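Glycerol kinase, putative (Plasmodium falciparum, PDB 2W40) probably catalyses the ATP-dependent phosphorylation of glycerol to sn-glycerol 3-phosphate. Local coordinates at residues Q256-Y268 and V410-M424. Residues are numbered along the deposited sequence; the frame is centred on the assembly and turned at random.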
ATOM      1  N   GLN C 256     -20.535  -7.623  28.804  1.00 14.40           N
ATOM      2  CA  GLN C 256     -20.475  -9.020  28.306  1.00 15.00           C
ATOM      3  C   GLN C 256     -20.675  -9.973  29.541  1.00 15.39           C
ATOM      4  O   GLN C 256     -20.577 -11.214  29.386  1.00 18.85           O
ATOM      5  CB  GLN C 256     -19.143  -9.280  27.676  1.00 16.02           C
ATOM      6  CG  GLN C 256     -18.855  -8.714  26.322  1.00 17.63           C
ATOM      7  CD  GLN C 256     -19.345  -9.614  25.204  1.00 17.27           C
ATOM      8  OE1 GLN C 256     -18.878  -9.525  24.083  1.00 25.55           O
ATOM      9  NE2 GLN C 256     -20.294 -10.399  25.494  1.00 20.25           N
ATOM     10  N   ALA C 257     -20.783  -9.435  30.745  1.00 17.28           N
ATOM     11  CA  ALA C 257     -20.864 -10.200  32.045  1.00 16.47           C
ATOM     12  C   ALA C 257     -19.708 -11.186  32.251  1.00 17.63           C
ATOM     13  O   ALA C 257     -19.944 -12.289  32.708  1.00 19.33           O
ATOM     14  CB  ALA C 257     -22.203 -10.995  32.193  1.00 17.37           C
ATOM     15  N   ILE C 258     -18.479 -10.779  31.899  1.00 15.88           N
ATOM     16  CA  ILE C 258     -17.325 -11.620  32.110  1.00 15.92           C
ATOM     17  C   ILE C 258     -16.803 -11.313  33.532  1.00 16.29           C
ATOM     18  O   ILE C 258     -15.774 -10.674  33.840  1.00 17.93           O
ATOM     19  CB  ILE C 258     -16.331 -11.600  30.944  1.00 17.70           C
ATOM     20  CG1 ILE C 258     -15.676 -10.301  30.937  1.00 17.12           C
ATOM     21  CG2 ILE C 258     -16.982 -12.062  29.500  1.00 16.09           C
ATOM     22  CD1 ILE C 258     -14.165 -10.459  30.365  1.00 16.54           C
ATOM     23  N   PHE C 259     -17.555 -11.816  34.497  1.00 15.20           N
ATOM     24  CA  PHE C 259     -17.325 -11.561  35.899  1.00 16.31           C
ATOM     25  C   PHE C 259     -16.601 -12.650  36.626  1.00 16.33           C
ATOM     26  O   PHE C 259     -16.215 -12.433  37.798  1.00 17.06           O
ATOM     27  CB  PHE C 259     -18.697 -11.356  36.622  1.00 16.27           C
ATOM     28  CG  PHE C 259     -19.519 -10.214  36.103  1.00 15.71           C
ATOM     29  CD1 PHE C 259     -18.968  -8.949  36.026  1.00 16.99           C
ATOM     30  CD2 PHE C 259     -20.803 -10.378  35.636  1.00 18.75           C
ATOM     31  CE1 PHE C 259     -19.767  -7.873  35.618  1.00 15.41           C
ATOM     32  CE2 PHE C 259     -21.571  -9.325  35.177  1.00 19.20           C
ATOM     33  CZ  PHE C 259     -21.041  -8.092  35.118  1.00 19.96           C
ATOM     34  N   ASP C 260     -16.492 -13.846  36.024  1.00 17.59           N
ATOM     35  CA  ASP C 260     -15.790 -14.942  36.690  1.00 19.59           C
ATOM     36  C   ASP C 260     -14.370 -15.059  36.209  1.00 17.98           C
ATOM     37  O   ASP C 260     -14.060 -14.848  35.030  1.00 16.85           O
ATOM     38  CB  ASP C 260     -16.443 -16.298  36.434  1.00 20.76           C
ATOM     39  CG  ASP C 260     -17.879 -16.418  36.981  1.00 27.32           C
ATOM     40  OD1 ASP C 260     -18.192 -15.772  37.975  1.00 31.17           O
ATOM     41  OD2 ASP C 260     -18.685 -17.183  36.372  1.00 34.76           O
ATOM     42  N   GLU C 261     -13.500 -15.451  37.128  1.00 18.27           N
ATOM     43  CA  GLU C 261     -12.136 -15.754  36.784  1.00 19.14           C
ATOM     44  C   GLU C 261     -12.062 -16.701  35.568  1.00 18.02           C
ATOM     45  O   GLU C 261     -12.795 -17.751  35.483  1.00 19.62           O
ATOM     46  CB  GLU C 261     -11.472 -16.335  38.033  1.00 20.01           C
ATOM     47  CG  GLU C 261     -10.045 -16.457  37.987  1.00 19.98           C
ATOM     48  CD  GLU C 261      -9.514 -16.921  39.309  1.00 27.06           C
ATOM     49  OE1 GLU C 261     -10.209 -16.812  40.412  1.00 36.11           O
ATOM     50  OE2 GLU C 261      -8.358 -17.388  39.253  1.00 37.03           O
ATOM     51  N   GLY C 262     -11.196 -16.318  34.614  1.00 15.53           N
ATOM     52  CA  GLY C 262     -10.982 -17.012  33.386  1.00 17.44           C
ATOM     53  C   GLY C 262     -11.858 -16.681  32.188  1.00 16.43           C
ATOM     54  O   GLY C 262     -11.590 -17.144  31.089  1.00 18.25           O
ATOM     55  N   GLU C 263     -12.922 -15.966  32.404  1.00 15.13           N
ATOM     56  CA  GLU C 263     -13.726 -15.523  31.349  1.00 14.85           C
ATOM     57  C   GLU C 263     -13.019 -14.373  30.624  1.00 13.95           C
ATOM     58  O   GLU C 263     -12.384 -13.489  31.293  1.00 13.77           O
ATOM     59  CB  GLU C 263     -15.068 -15.039  31.800  1.00 13.47           C
ATOM     60  CG  GLU C 263     -16.033 -16.119  32.417  1.00 16.55           C
ATOM     61  CD  GLU C 263     -17.428 -15.573  32.551  1.00 19.98           C
ATOM     62  OE1 GLU C 263     -17.710 -14.858  33.539  1.00 18.81           O
ATOM     63  OE2 GLU C 263     -18.239 -15.775  31.569  1.00 32.58           O
ATOM     64  N   ALA C 264     -13.221 -14.381  29.313  1.00 13.63           N
ATOM     65  CA  ALA C 264     -12.534 -13.459  28.359  1.00 12.23           C
ATOM     66  C   ALA C 264     -13.446 -12.882  27.309  1.00 13.61           C
ATOM     67  O   ALA C 264     -14.329 -13.569  26.806  1.00 13.55           O
ATOM     68  CB  ALA C 264     -11.417 -14.097  27.683  1.00 13.71           C
ATOM     69  N   LYS C 265     -13.211 -11.612  26.951  1.00 10.97           N
ATOM     70  CA  LYS C 265     -13.939 -10.974  25.842  1.00 10.57           C
ATOM     71  C   LYS C 265     -12.929 -10.298  24.921  1.00  9.42           C
ATOM     72  O   LYS C 265     -11.822  -9.951  25.314  1.00 10.95           O
ATOM     73  CB  LYS C 265     -14.954 -10.014  26.324  1.00 12.59           C
ATOM     74  CG  LYS C 265     -14.354  -8.737  27.026  1.00 10.82           C
ATOM     75  CD  LYS C 265     -14.191  -7.569  25.992  1.00 14.31           C
ATOM     76  CE  LYS C 265     -13.496  -6.352  26.581  1.00 13.80           C
ATOM     77  NZ  LYS C 265     -12.960  -5.531  25.502  1.00 13.65           N
ATOM     78  N   CYS C 266     -13.379 -10.029  23.729  1.00  9.76           N
ATOM     79  CA  CYS C 266     -12.634  -9.270  22.740  1.00  8.74           C
ATOM     80  C   CYS C 266     -13.569  -8.295  22.047  1.00  9.89           C
ATOM     81  O   CYS C 266     -14.603  -8.699  21.523  1.00 11.70           O
ATOM     82  CB  CYS C 266     -11.974 -10.205  21.773  1.00 11.38           C
ATOM     83  SG  CYS C 266     -10.913  -9.342  20.619  1.00 15.01           S
ATOM     84  N   THR C 267     -13.246  -6.991  22.109  1.00  8.69           N
ATOM     85  CA  THR C 267     -13.969  -5.956  21.462  1.00  9.24           C
ATOM     86  C   THR C 267     -13.235  -5.501  20.217  1.00 10.57           C
ATOM     87  O   THR C 267     -12.037  -5.207  20.285  1.00 13.03           O
ATOM     88  CB  THR C 267     -14.188  -4.727  22.433  1.00 10.86           C
ATOM     89  OG1 THR C 267     -14.905  -5.131  23.653  1.00 13.43           O
ATOM     90  CG2 THR C 267     -14.951  -3.623  21.746  1.00 13.10           C
ATOM     91  N   TYR C 268     -13.987  -5.407  19.111  1.00  9.99           N
ATOM     92  CA  TYR C 268     -13.520  -4.948  17.852  1.00  8.86           C
ATOM     93  C   TYR C 268     -14.113  -3.551  17.634  1.00 11.52           C
ATOM     94  O   TYR C 268     -15.335  -3.358  17.481  1.00 12.07           O
ATOM     95  CB  TYR C 268     -13.978  -5.870  16.690  1.00 11.08           C
ATOM     96  CG  TYR C 268     -13.401  -7.275  16.764  1.00  9.15           C
ATOM     97  CD1 TYR C 268     -12.396  -7.679  15.941  1.00 10.79           C
ATOM     98  CD2 TYR C 268     -13.959  -8.248  17.551  1.00 12.68           C
ATOM     99  CE1 TYR C 268     -11.897  -8.934  15.965  1.00 11.82           C
ATOM    100  CE2 TYR C 268     -13.393  -9.573  17.592  1.00 12.83           C
ATOM    101  CZ  TYR C 268     -12.420  -9.906  16.787  1.00 12.41           C
ATOM    102  OH  TYR C 268     -11.966 -11.241  16.827  1.00 14.07           O
ATOM    103  N   VAL C 410     -14.363 -20.339  25.328  1.00 23.14           N
ATOM    104  CA  VAL C 410     -15.042 -19.492  24.391  1.00 21.58           C
ATOM    105  C   VAL C 410     -14.378 -18.104  24.525  1.00 21.83           C
ATOM    106  O   VAL C 410     -13.826 -17.773  25.609  1.00 22.29           O
ATOM    107  CB  VAL C 410     -16.507 -19.464  24.562  1.00 20.14           C
ATOM    108  CG1 VAL C 410     -16.944 -18.764  25.918  1.00 21.22           C
ATOM    109  CG2 VAL C 410     -17.130 -18.760  23.434  1.00 23.29           C
ATOM    110  N   LEU C 411     -14.386 -17.360  23.426  1.00 18.15           N
ATOM    111  CA  LEU C 411     -14.023 -15.970  23.440  1.00 16.42           C
ATOM    112  C   LEU C 411     -15.280 -15.263  23.103  1.00 15.44           C
ATOM    113  O   LEU C 411     -15.807 -15.481  22.020  1.00 17.46           O
ATOM    114  CB  LEU C 411     -12.888 -15.672  22.397  1.00 14.35           C
ATOM    115  CG  LEU C 411     -12.347 -14.202  22.409  1.00 14.22           C
ATOM    116  CD1 LEU C 411     -11.798 -13.869  23.853  1.00 15.75           C
ATOM    117  CD2 LEU C 411     -11.259 -14.023  21.216  1.00 11.57           C
ATOM    118  N   ARG C 412     -15.776 -14.409  23.995  1.00 15.36           N
ATOM    119  CA  ARG C 412     -16.985 -13.623  23.744  1.00 15.27           C
ATOM    120  C   ARG C 412     -16.536 -12.340  23.039  1.00 14.28           C
ATOM    121  O   ARG C 412     -15.649 -11.641  23.559  1.00 17.19           O
ATOM    122  CB  ARG C 412     -17.710 -13.231  25.024  1.00 15.77           C
ATOM    123  CG  ARG C 412     -18.224 -14.419  25.748  1.00 17.70           C
ATOM    124  CD  ARG C 412     -19.357 -14.100  26.760  1.00 21.45           C
ATOM    125  NE  ARG C 412     -20.419 -13.105  26.376  1.00 29.85           N
ATOM    126  CZ  ARG C 412     -21.622 -13.324  25.765  1.00 30.23           C
ATOM    127  NH1 ARG C 412     -22.047 -14.540  25.382  1.00 30.63           N
ATOM    128  NH2 ARG C 412     -22.443 -12.302  25.551  1.00 30.47           N
ATOM    129  N   CYS C 413     -17.170 -11.997  21.945  1.00 13.49           N
ATOM    130  CA  CYS C 413     -16.755 -10.923  21.048  1.00 13.60           C
ATOM    131  C   CYS C 413     -17.901  -9.974  20.823  1.00 14.89           C
ATOM    132  O   CYS C 413     -19.079 -10.339  20.764  1.00 13.67           O
ATOM    133  CB  CYS C 413     -16.216 -11.455  19.687  1.00 14.86           C
ATOM    134  SG  CYS C 413     -14.656 -12.404  19.817  1.00 15.21           S
ATOM    135  N   ASP C 414     -17.528  -8.715  20.644  1.00 12.93           N
ATOM    136  CA  ASP C 414     -18.456  -7.701  20.355  1.00 14.55           C
ATOM    137  C   ASP C 414     -17.880  -6.642  19.465  1.00 13.21           C
ATOM    138  O   ASP C 414     -16.709  -6.490  19.354  1.00 11.49           O
ATOM    139  CB  ASP C 414     -18.917  -7.114  21.681  1.00 15.42           C
ATOM    140  CG  ASP C 414     -17.747  -6.508  22.558  1.00 18.51           C
ATOM    141  OD1 ASP C 414     -17.072  -7.274  23.361  1.00 20.32           O
ATOM    142  OD2 ASP C 414     -17.513  -5.276  22.334  1.00 24.89           O
ATOM    143  N   GLY C 415     -18.744  -5.891  18.843  1.00 15.74           N
ATOM    144  CA  GLY C 415     -18.334  -4.768  17.964  1.00 14.97           C
ATOM    145  C   GLY C 415     -18.912  -4.820  16.586  1.00 16.28           C
ATOM    146  O   GLY C 415     -19.326  -5.823  16.073  1.00 16.24           O
ATOM    147  N   GLY C 416     -18.888  -3.690  15.910  1.00 18.13           N
ATOM    148  CA  GLY C 416     -19.360  -3.708  14.551  1.00 18.44           C
ATOM    149  C   GLY C 416     -18.890  -4.785  13.614  1.00 18.12           C
ATOM    150  O   GLY C 416     -19.677  -5.389  12.898  1.00 19.60           O
ATOM    151  N   MET C 417     -17.585  -5.050  13.633  1.00 19.83           N
ATOM    152  CA  MET C 417     -17.014  -5.999  12.778  1.00 20.48           C
ATOM    153  C   MET C 417     -17.453  -7.437  13.041  1.00 18.91           C
ATOM    154  O   MET C 417     -17.310  -8.277  12.193  1.00 17.32           O
ATOM    155  CB  MET C 417     -15.486  -5.921  12.996  1.00 23.29           C
ATOM    156  CG  MET C 417     -14.773  -4.709  12.395  1.00 27.90           C
ATOM    157  SD  MET C 417     -12.936  -4.865  12.590  1.00 30.52           S
ATOM    158  CE  MET C 417     -12.538  -3.264  11.814  1.00 31.74           C
ATOM    159  N   THR C 418     -18.058  -7.694  14.224  1.00 17.34           N
ATOM    160  CA  THR C 418     -18.482  -9.049  14.566  1.00 16.47           C
ATOM    161  C   THR C 418     -19.725  -9.464  13.772  1.00 15.49           C
ATOM    162  O   THR C 418     -20.118 -10.635  13.777  1.00 15.88           O
ATOM    163  CB  THR C 418     -18.701  -9.177  16.119  1.00 15.05           C
ATOM    164  OG1 THR C 418     -19.873  -8.433  16.432  1.00 15.32           O
ATOM    165  CG2 THR C 418     -17.487  -8.694  16.944  1.00 17.42           C
ATOM    166  N   LYS C 419     -20.334  -8.524  13.065  1.00 15.81           N
ATOM    167  CA  LYS C 419     -21.432  -8.881  12.116  1.00 19.08           C
ATOM    168  C   LYS C 419     -20.986  -9.407  10.738  1.00 19.14           C
ATOM    169  O   LYS C 419     -21.810  -9.901   9.970  1.00 20.47           O
ATOM    170  CB  LYS C 419     -22.327  -7.645  11.952  1.00 22.64           C
ATOM    171  CG  LYS C 419     -22.844  -7.145  13.310  1.00 26.94           C
ATOM    172  CD  LYS C 419     -23.489  -8.286  14.131  1.00 31.86           C
ATOM    173  CE  LYS C 419     -23.581  -8.006  15.647  1.00 29.87           C
ATOM    174  NZ  LYS C 419     -22.597  -8.724  16.431  1.00 28.84           N
ATOM    175  N   ASN C 420     -19.668  -9.271  10.440  1.00 19.26           N
ATOM    176  CA  ASN C 420     -19.036  -9.635   9.182  1.00 17.55           C
ATOM    177  C   ASN C 420     -18.670 -11.083   9.398  1.00 16.11           C
ATOM    178  O   ASN C 420     -17.655 -11.427  10.032  1.00 15.48           O
ATOM    179  CB  ASN C 420     -17.861  -8.681   8.971  1.00 17.83           C
ATOM    180  CG  ASN C 420     -17.020  -8.984   7.781  1.00 20.44           C
ATOM    181  OD1 ASN C 420     -17.025 -10.098   7.230  1.00 15.83           O
ATOM    182  ND2 ASN C 420     -16.231  -7.931   7.368  1.00 21.15           N
ATOM    183  N   LYS C 421     -19.512 -11.971   8.861  1.00 16.56           N
ATOM    184  CA  LYS C 421     -19.309 -13.427   9.029  1.00 17.97           C
ATOM    185  C   LYS C 421     -17.990 -13.950   8.465  1.00 15.99           C
ATOM    186  O   LYS C 421     -17.348 -14.728   9.147  1.00 14.96           O
ATOM    187  CB  LYS C 421     -20.464 -14.272   8.436  1.00 21.04           C
ATOM    188  CG  LYS C 421     -21.774 -14.143   9.231  1.00 25.60           C
ATOM    189  CD  LYS C 421     -22.968 -14.458   8.314  1.00 26.59           C
ATOM    190  CE  LYS C 421     -24.188 -14.990   9.051  1.00 32.59           C
ATOM    191  NZ  LYS C 421     -24.754 -16.232   8.338  1.00 38.25           N
ATOM    192  N   PRO C 422     -17.601 -13.579   7.212  1.00 15.31           N
ATOM    193  CA  PRO C 422     -16.273 -14.072   6.790  1.00 14.83           C
ATOM    194  C   PRO C 422     -15.116 -13.565   7.624  1.00 12.68           C
ATOM    195  O   PRO C 422     -14.185 -14.289   7.875  1.00 11.29           O
ATOM    196  CB  PRO C 422     -16.125 -13.627   5.345  1.00 15.26           C
ATOM    197  CG  PRO C 422     -17.203 -12.658   5.130  1.00 16.95           C
ATOM    198  CD  PRO C 422     -18.327 -12.894   6.107  1.00 16.13           C
ATOM    199  N   PHE C 423     -15.224 -12.358   8.104  1.00 11.13           N
ATOM    200  CA  PHE C 423     -14.179 -11.876   9.036  1.00 11.32           C
ATOM    201  C   PHE C 423     -14.134 -12.661  10.325  1.00 11.36           C
ATOM    202  O   PHE C 423     -13.041 -13.170  10.745  1.00 11.00           O
ATOM    203  CB  PHE C 423     -14.457 -10.381   9.350  1.00 11.53           C
ATOM    204  CG  PHE C 423     -13.473  -9.766  10.292  1.00  9.93           C
ATOM    205  CD1 PHE C 423     -12.130  -9.649   9.988  1.00 11.74           C
ATOM    206  CD2 PHE C 423     -13.887  -9.344  11.552  1.00 11.58           C
ATOM    207  CE1 PHE C 423     -11.183  -9.050  10.902  1.00 10.36           C
ATOM    208  CE2 PHE C 423     -12.953  -8.794  12.438  1.00 10.71           C
ATOM    209  CZ  PHE C 423     -11.616  -8.604  12.099  1.00 13.22           C
ATOM    210  N   MET C 424     -15.295 -12.852  10.972  1.00 11.35           N
ATOM    211  CA  MET C 424     -15.320 -13.607  12.226  1.00 10.46           C
ATOM    212  C   MET C 424     -14.889 -15.064  11.998  1.00  9.50           C
ATOM    213  O   MET C 424     -14.206 -15.682  12.840  1.00 10.53           O
ATOM    214  CB  MET C 424     -16.708 -13.489  12.823  1.00 12.04           C
ATOM    215  CG  MET C 424     -17.058 -12.111  13.380  1.00 12.42           C
ATOM    216  SD  MET C 424     -15.614 -11.314  14.340  1.00 17.75           S
ATOM    217  CE  MET C 424     -15.778 -12.329  15.687  1.00 14.22           C
TER
HETATM  218  O   HOH W   1     -14.955 -16.629  28.202  1.00 26.90           O
HETATM  219  O   HOH W   2     -16.099  -3.025  14.888  1.00 21.95           O
HETATM  220  O   HOH W   3     -17.941  -1.434  17.224  1.00 40.57           O
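Strands 264-268 and 411-414 run parallel at the centre of a mixed sheet, their axes 4.6 Å apart, and Lys-265, Cys-266 and Thr-267 pair with Arg-412, Cys-413 and Asp-414. Four backbone bonds join them, from Arg-412 N to Ala-264 O at one end to Tyr-268 N and Asp-414 O, 2.9 Å apart, at the other. On one face Thr-267 OG1 donates to the syn lone pair of Asp-414 OD2 over 2.9 Å, while Lys-265 NZ reaches the same hydroxyl oxygen, so the threonine links ammonium and carboxylate. Asp-414 CG stands between its backbone N and carbonyl carbon (chi1 59°), which swings the carboxylate across to Thr-267. The other face is apolar: Leu-411 CD1 meets Ala-264 CB at 3.9 Å, and Cys-413 SG lies 3.8 Å from Tyr-268 CE2, at the ring's edge. Met-424 SD sits over one face of that ring, 4.5 Å from its centroid, a Met-aromatic contact, and Phe-423 packs obliquely with the planes 81° apart. The phenol OH goes to Asn-427, farther along helix 421-431. At the end of strand 264-268, one water accepts from Met-417 N and donates to Tyr-268 O; another does so from Gly-416 N. Gly-416 belongs to this protein's ADP site, empty in this chain; these waters and the ring packing tie its turn to the sheet, probably helping to shape the nucleotide site.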